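Local coordinates for chitin oligosaccahride binding protein NagB1 (Paenibacillus sp. FPU-7, PDB 7EHP), which binds short chitin oligosaccharides such as N,N'-diacetylchitobiose and triacetylchitotriose, probably delivering them as the solute-binding protein of an ABC-type importer, at residues W176-G181 with F265-V270; D275-G280 with R348-F353. All coordinates share one frame; numbering follows the deposited sequence.

In the fold
From the N terminus the chain passes through strands 3-7, 37-41 and 64-68, then the long strand 109-125, before helix 165-180 supplies the first half of contact 1. That contact closes a loop of 83 residues when the chain leaves strand 262-265, so helix 165-180 is tied to the loop leading into strand 277-288. Contact 2 opens next, at the start of that strand, and closes 67 residues later on the short strand 348-350, beside the sugar pocket. The two loops follow in series and neither nest nor cross. They nevertheless touch: R178 of contact 1 donates to the carbonyl of M277 in contact 2, and D275 accepts from the backbone N of V270.

Contact 1: W176-G181 with F265-V270; sequences WVRTAG and FSFPDV
The last turn of helix 165-180 faces an irregular, extended loop, and the backbones come nearest at R178 and V270, whose CA atoms are 6.6 Å apart. R178 carries the contact. Its chain bends at chi2 (-86°) and lays the guanidinium edge against consecutive backbone carbonyls. NH2 gives a nearly straight bond to O of F267 (2.9 Å, 164°), with the oxygen in the guanidinium plane. NE bonds to O of P268 at 3.0 Å; that oxygen also lies in the guanidinium plane, although NE stands well above the plane of the P268 carbonyl. In this solute-binding protein, R178 joins the end of helix 165-180 to the loop between strands 262-265 and 277-288. NH2 also donates to O of M277 on the latter strand, so several carbonyls fix the rotation of the group. D269 approaches over a guanidinium face, its OD1 3.6 Å from NE of R178, as a salt bridge of charge alone; the same oxygen accepts from N of G276. Nearer the helix, CG2 of V270 packs on CB of R178 and on CG2 of T179, both at 3.9 Å. OG1 of T179 hydrogen-bonds O of D199.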
loop_
_atom_site.group_PDB
_atom_site.type_symbol
_atom_site.label_atom_id
_atom_site.label_comp_id
_atom_site.label_asym_id
_atom_site.label_seq_id
_atom_site.Cartn_x
_atom_site.Cartn_y
_atom_site.Cartn_z
ATOM N N TRP A 176 -2.347 -13.997 7.389
ATOM C CA TRP A 176 -3.425 -14.360 8.314
ATOM C C TRP A 176 -4.785 -14.292 7.629
ATOM O O TRP A 176 -5.725 -14.948 8.082
ATOM C CB TRP A 176 -3.485 -13.511 9.615
ATOM C CG TRP A 176 -4.142 -12.112 9.528
ATOM C CD1 TRP A 176 -5.482 -11.867 9.499
ATOM C CD2 TRP A 176 -3.516 -10.819 9.690
ATOM N NE1 TRP A 176 -5.733 -10.516 9.492
ATOM C CE2 TRP A 176 -4.545 -9.848 9.613
ATOM C CE3 TRP A 176 -2.188 -10.381 9.829
ATOM C CZ2 TRP A 176 -4.292 -8.471 9.676
ATOM C CZ3 TRP A 176 -1.938 -9.019 9.885
ATOM C CH2 TRP A 176 -2.987 -8.077 9.810
ATOM N N VAL A 177 -4.920 -13.505 6.555
ATOM C CA VAL A 177 -6.160 -13.531 5.783
ATOM C C VAL A 177 -6.267 -14.837 4.999
ATOM O O VAL A 177 -7.360 -15.403 4.856
ATOM C CB VAL A 177 -6.275 -12.302 4.852
ATOM C CG1 VAL A 177 -7.418 -12.495 3.816
ATOM C CG2 VAL A 177 -6.489 -11.009 5.668
ATOM N N ARG A 178 -5.147 -15.341 4.482
ATOM C CA ARG A 178 -5.149 -16.676 3.887
ATOM C C ARG A 178 -5.726 -17.709 4.851
ATOM O O ARG A 178 -6.555 -18.546 4.467
ATOM C CB ARG A 178 -3.729 -17.088 3.481
ATOM C CG ARG A 178 -3.277 -16.572 2.101
ATOM C CD ARG A 178 -3.674 -17.475 0.946
ATOM N NE ARG A 178 -3.262 -16.906 -0.335
ATOM C CZ ARG A 178 -3.842 -15.848 -0.908
ATOM N NH1 ARG A 178 -4.869 -15.264 -0.320
ATOM N NH2 ARG A 178 -3.400 -15.374 -2.072
ATOM N N THR A 179 -5.291 -17.668 6.115
ATOM C CA THR A 179 -5.659 -18.740 7.042
ATOM C C THR A 179 -7.014 -18.509 7.695
ATOM O O THR A 179 -7.740 -19.474 7.946
ATOM C CB THR A 179 -4.597 -18.892 8.123
ATOM O OG1 THR A 179 -4.501 -17.657 8.842
ATOM C CG2 THR A 179 -3.252 -19.256 7.502
ATOM N N ALA A 180 -7.380 -17.258 7.970
ATOM C CA ALA A 180 -8.598 -16.960 8.711
ATOM C C ALA A 180 -9.688 -16.299 7.880
ATOM O O ALA A 180 -10.804 -16.132 8.386
ATOM C CB ALA A 180 -8.293 -16.062 9.920
ATOM N N GLY A 181 -9.409 -15.928 6.641
ATOM C CA GLY A 181 -10.378 -15.219 5.820
ATOM C C GLY A 181 -10.295 -13.714 5.997
ATOM O O GLY A 181 -9.905 -13.196 7.044
ATOM N N PHE A 265 3.207 -12.833 -8.985
ATOM C CA PHE A 265 2.105 -13.768 -8.797
ATOM C C PHE A 265 1.441 -13.539 -7.445
ATOM O O PHE A 265 2.059 -13.047 -6.500
ATOM C CB PHE A 265 2.557 -15.238 -8.945
ATOM C CG PHE A 265 3.691 -15.641 -8.036
ATOM C CD1 PHE A 265 3.448 -16.065 -6.742
ATOM C CD2 PHE A 265 4.995 -15.622 -8.491
ATOM C CE1 PHE A 265 4.495 -16.439 -5.904
ATOM C CE2 PHE A 265 6.045 -15.994 -7.663
ATOM C CZ PHE A 265 5.792 -16.406 -6.368
ATOM N N SER A 266 0.164 -13.902 -7.368
ATOM C CA SER A 266 -0.544 -13.874 -6.096
ATOM C C SER A 266 0.079 -14.879 -5.130
ATOM O O SER A 266 0.620 -15.914 -5.536
ATOM C CB SER A 266 -2.024 -14.179 -6.312
ATOM O OG SER A 266 -2.716 -14.242 -5.079
ATOM N N PHE A 267 0.025 -14.554 -3.841
ATOM C CA PHE A 267 0.670 -15.381 -2.828
ATOM C C PHE A 267 0.082 -16.787 -2.844
ATOM O O PHE A 267 -1.134 -16.942 -2.965
ATOM C CB PHE A 267 0.489 -14.764 -1.439
ATOM C CG PHE A 267 1.348 -15.382 -0.402
ATOM C CD1 PHE A 267 2.668 -14.985 -0.249
ATOM C CD2 PHE A 267 0.852 -16.413 0.396
ATOM C CE1 PHE A 267 3.481 -15.584 0.716
ATOM C CE2 PHE A 267 1.644 -17.022 1.351
ATOM C CZ PHE A 267 2.965 -16.619 1.511
ATOM N N PRO A 268 0.909 -17.829 -2.706
ATOM C CA PRO A 268 0.384 -19.201 -2.715
ATOM C C PRO A 268 -0.783 -19.418 -1.756
ATOM O O PRO A 268 -0.889 -18.780 -0.702
ATOM C CB PRO A 268 1.601 -20.039 -2.307
ATOM C CG PRO A 268 2.761 -19.251 -2.819
ATOM C CD PRO A 268 2.381 -17.811 -2.589
ATOM N N ASP A 269 -1.680 -20.322 -2.148
ATOM C CA ASP A 269 -2.745 -20.742 -1.260
ATOM C C ASP A 269 -2.179 -21.620 -0.148
ATOM O O ASP A 269 -1.109 -22.211 -0.285
ATOM C CB ASP A 269 -3.811 -21.494 -2.045
ATOM C CG ASP A 269 -4.700 -20.564 -2.842
ATOM O OD1 ASP A 269 -4.672 -19.341 -2.565
ATOM O OD2 ASP A 269 -5.424 -21.057 -3.737
ATOM N N VAL A 270 -2.904 -21.687 0.974
ATOM C CA VAL A 270 -2.468 -22.452 2.138
ATOM C C VAL A 270 -3.525 -23.422 2.653
ATOM O O VAL A 270 -3.285 -24.105 3.651
ATOM C CB VAL A 270 -2.001 -21.531 3.287
ATOM C CG1 VAL A 270 -1.000 -20.484 2.784
ATOM C CG2 VAL A 270 -3.187 -20.897 3.969
#

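Contact 2: D275-G280 with R348-F353; sequences DGMING and RQFPAF
O of F350 is gripped by two donors that reach it from opposite faces of its carbonyl plane: N of G280, in a nearly straight bond (2.9 Å), and the side-chain ND2 of N279 (3.0 Å). The acceptor lies exactly in the N279 amide plane, while ND2 stands above the carbonyl plane. With CG of N279 anti to its backbone N (chi1 -177°), the side chain crosses the F350 ring at about a right angle and brings the amide out past the rim near CE2 and CD2, its plane 12° from that of the ring. CA of N279 sits over the centre of that ring and CB is 3.6 Å from CE2 of F350, while CB of M277 meets the ring at its edge. Strands 277-280 and 348-350 run parallel in register, I278 opposite Q349 and N279 opposite F350, with a 44° angle between their short axes; strand 348-350 thus extends the mixed sheet of the solute-binding fold beside strand 277-288. N of I278 donates to O of R348 at 2.9 Å, and N of F350 to O of I278 at 3.1 Å. A water accepts from N of R348; it also lies close to O of G276, at a distance too short to be sure of. M277 bends at chi3, and its CE comes 3.5 Å from NH1 of R348 while CG lies over a guanidinium face. I278 and Q349 lie side by side, and OE1 of Q349 bonds to OH of Y117. Past the strand, A352 belongs to the glycan pocket, its side chain about 3 Å from a bound N-acetylglucosamine at the nearest atoms.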
loop_
_atom_site.group_PDB
_atom_site.type_symbol
_atom_site.label_atom_id
_atom_site.label_comp_id
_atom_site.label_asym_id
_atom_site.label_seq_id
_atom_site.Cartn_x
_atom_site.Cartn_y
_atom_site.Cartn_z
ATOM N N ASP A 275 -7.996 -18.460 0.828
ATOM C CA ASP A 275 -7.407 -18.865 -0.438
ATOM C C ASP A 275 -8.153 -18.191 -1.583
ATOM O O ASP A 275 -9.339 -17.862 -1.474
ATOM C CB ASP A 275 -7.438 -20.386 -0.613
ATOM C CG ASP A 275 -6.408 -21.097 0.251
ATOM O OD1 ASP A 275 -5.651 -20.411 0.961
ATOM O OD2 ASP A 275 -6.330 -22.343 0.209
ATOM N N GLY A 276 -7.431 -17.966 -2.680
ATOM C CA GLY A 276 -7.998 -17.406 -3.879
ATOM C C GLY A 276 -8.184 -15.910 -3.861
ATOM O O GLY A 276 -8.685 -15.359 -4.849
ATOM N N MET A 277 -7.808 -15.231 -2.782
ATOM C CA MET A 277 -7.969 -13.788 -2.701
ATOM C C MET A 277 -6.618 -13.092 -2.787
ATOM O O MET A 277 -5.562 -13.692 -2.572
ATOM C CB MET A 277 -8.685 -13.375 -1.414
ATOM C CG MET A 277 -9.772 -14.326 -0.979
ATOM S SD MET A 277 -10.557 -13.720 0.512
ATOM C CE MET A 277 -11.332 -12.244 -0.097
ATOM N N ILE A 278 -6.662 -11.808 -3.110
ATOM C CA ILE A 278 -5.458 -10.997 -3.195
ATOM C C ILE A 278 -5.719 -9.693 -2.463
ATOM O O ILE A 278 -6.841 -9.179 -2.450
ATOM C CB ILE A 278 -5.017 -10.753 -4.666
ATOM C CG1 ILE A 278 -3.601 -10.165 -4.719
ATOM C CG2 ILE A 278 -6.023 -9.867 -5.410
ATOM C CD1 ILE A 278 -2.954 -10.212 -6.125
ATOM N N ASN A 279 -4.676 -9.183 -1.819
ATOM C CA ASN A 279 -4.721 -7.884 -1.157
ATOM C C ASN A 279 -4.699 -6.772 -2.211
ATOM O O ASN A 279 -3.765 -6.681 -3.016
ATOM C CB ASN A 279 -3.534 -7.779 -0.192
ATOM C CG ASN A 279 -3.509 -6.484 0.607
ATOM O OD1 ASN A 279 -2.448 -6.058 1.077
ATOM N ND2 ASN A 279 -4.664 -5.864 0.781
ATOM N N GLY A 280 -5.727 -5.936 -2.219
ATOM C CA GLY A 280 -5.791 -4.865 -3.194
ATOM C C GLY A 280 -6.964 -3.955 -2.929
ATOM O O GLY A 280 -7.910 -4.320 -2.224
ATOM N N ARG A 348 -10.712 -12.355 -6.122
ATOM C CA ARG A 348 -11.442 -11.674 -5.064
ATOM C C ARG A 348 -10.472 -10.877 -4.201
ATOM O O ARG A 348 -9.336 -11.297 -3.966
ATOM C CB ARG A 348 -12.200 -12.697 -4.223
ATOM C CG ARG A 348 -13.584 -13.044 -4.758
ATOM C CD ARG A 348 -14.294 -13.916 -3.760
ATOM N NE ARG A 348 -13.496 -15.112 -3.535
ATOM C CZ ARG A 348 -13.106 -15.528 -2.337
ATOM N NH1 ARG A 348 -13.450 -14.829 -1.256
ATOM N NH2 ARG A 348 -12.367 -16.630 -2.222
ATOM N N GLN A 349 -10.909 -9.712 -3.737
ATOM C CA GLN A 349 -9.981 -8.752 -3.156
ATOM C C GLN A 349 -10.345 -8.409 -1.725
ATOM O O GLN A 349 -11.518 -8.400 -1.350
ATOM C CB GLN A 349 -9.933 -7.473 -3.983
ATOM C CG GLN A 349 -9.933 -7.781 -5.442
ATOM C CD GLN A 349 -9.113 -6.817 -6.214
ATOM O OE1 GLN A 349 -8.888 -5.686 -5.780
ATOM N NE2 GLN A 349 -8.588 -7.272 -7.343
ATOM N N PHE A 350 -9.316 -8.115 -0.935
ATOM C CA PHE A 350 -9.523 -7.556 0.386
ATOM C C PHE A 350 -8.638 -6.330 0.559
ATOM O O PHE A 350 -7.553 -6.253 -0.032
ATOM C CB PHE A 350 -9.247 -8.593 1.498
ATOM C CG PHE A 350 -7.891 -9.251 1.440
ATOM C CD1 PHE A 350 -7.665 -10.356 0.621
ATOM C CD2 PHE A 350 -6.864 -8.827 2.270
ATOM C CE1 PHE A 350 -6.425 -10.989 0.590
ATOM C CE2 PHE A 350 -5.626 -9.459 2.243
ATOM C CZ PHE A 350 -5.404 -10.536 1.400
ATOM N N PRO A 351 -9.082 -5.345 1.329
ATOM C CA PRO A 351 -8.269 -4.142 1.528
ATOM C C PRO A 351 -7.151 -4.398 2.530
ATOM O O PRO A 351 -7.132 -5.401 3.241
ATOM C CB PRO A 351 -9.276 -3.109 2.057
ATOM C CG PRO A 351 -10.341 -3.920 2.712
ATOM C CD PRO A 351 -10.429 -5.206 1.910
ATOM N N ALA A 352 -6.195 -3.474 2.562
ATOM C CA ALA A 352 -5.139 -3.566 3.563
ATOM C C ALA A 352 -5.747 -3.436 4.950
ATOM O O ALA A 352 -6.694 -2.672 5.155
ATOM C CB ALA A 352 -4.101 -2.463 3.334
ATOM N N PHE A 353 -5.195 -4.181 5.915
ATOM C CA PHE A 353 -5.727 -4.157 7.281
ATOM C C PHE A 353 -5.729 -2.749 7.891
ATOM O O PHE A 353 -6.606 -2.427 8.699
ATOM C CB PHE A 353 -4.930 -5.126 8.175
ATOM C CG PHE A 353 -3.643 -4.547 8.719
ATOM C CD1 PHE A 353 -2.492 -4.523 7.937
ATOM C CD2 PHE A 353 -3.586 -4.045 10.003
ATOM C CE1 PHE A 353 -1.306 -3.972 8.425
ATOM C CE2 PHE A 353 -2.410 -3.498 10.500
ATOM C CZ PHE A 353 -1.274 -3.461 9.713
HETATM O O HOH W 1 -10.763 -15.095 -6.128
#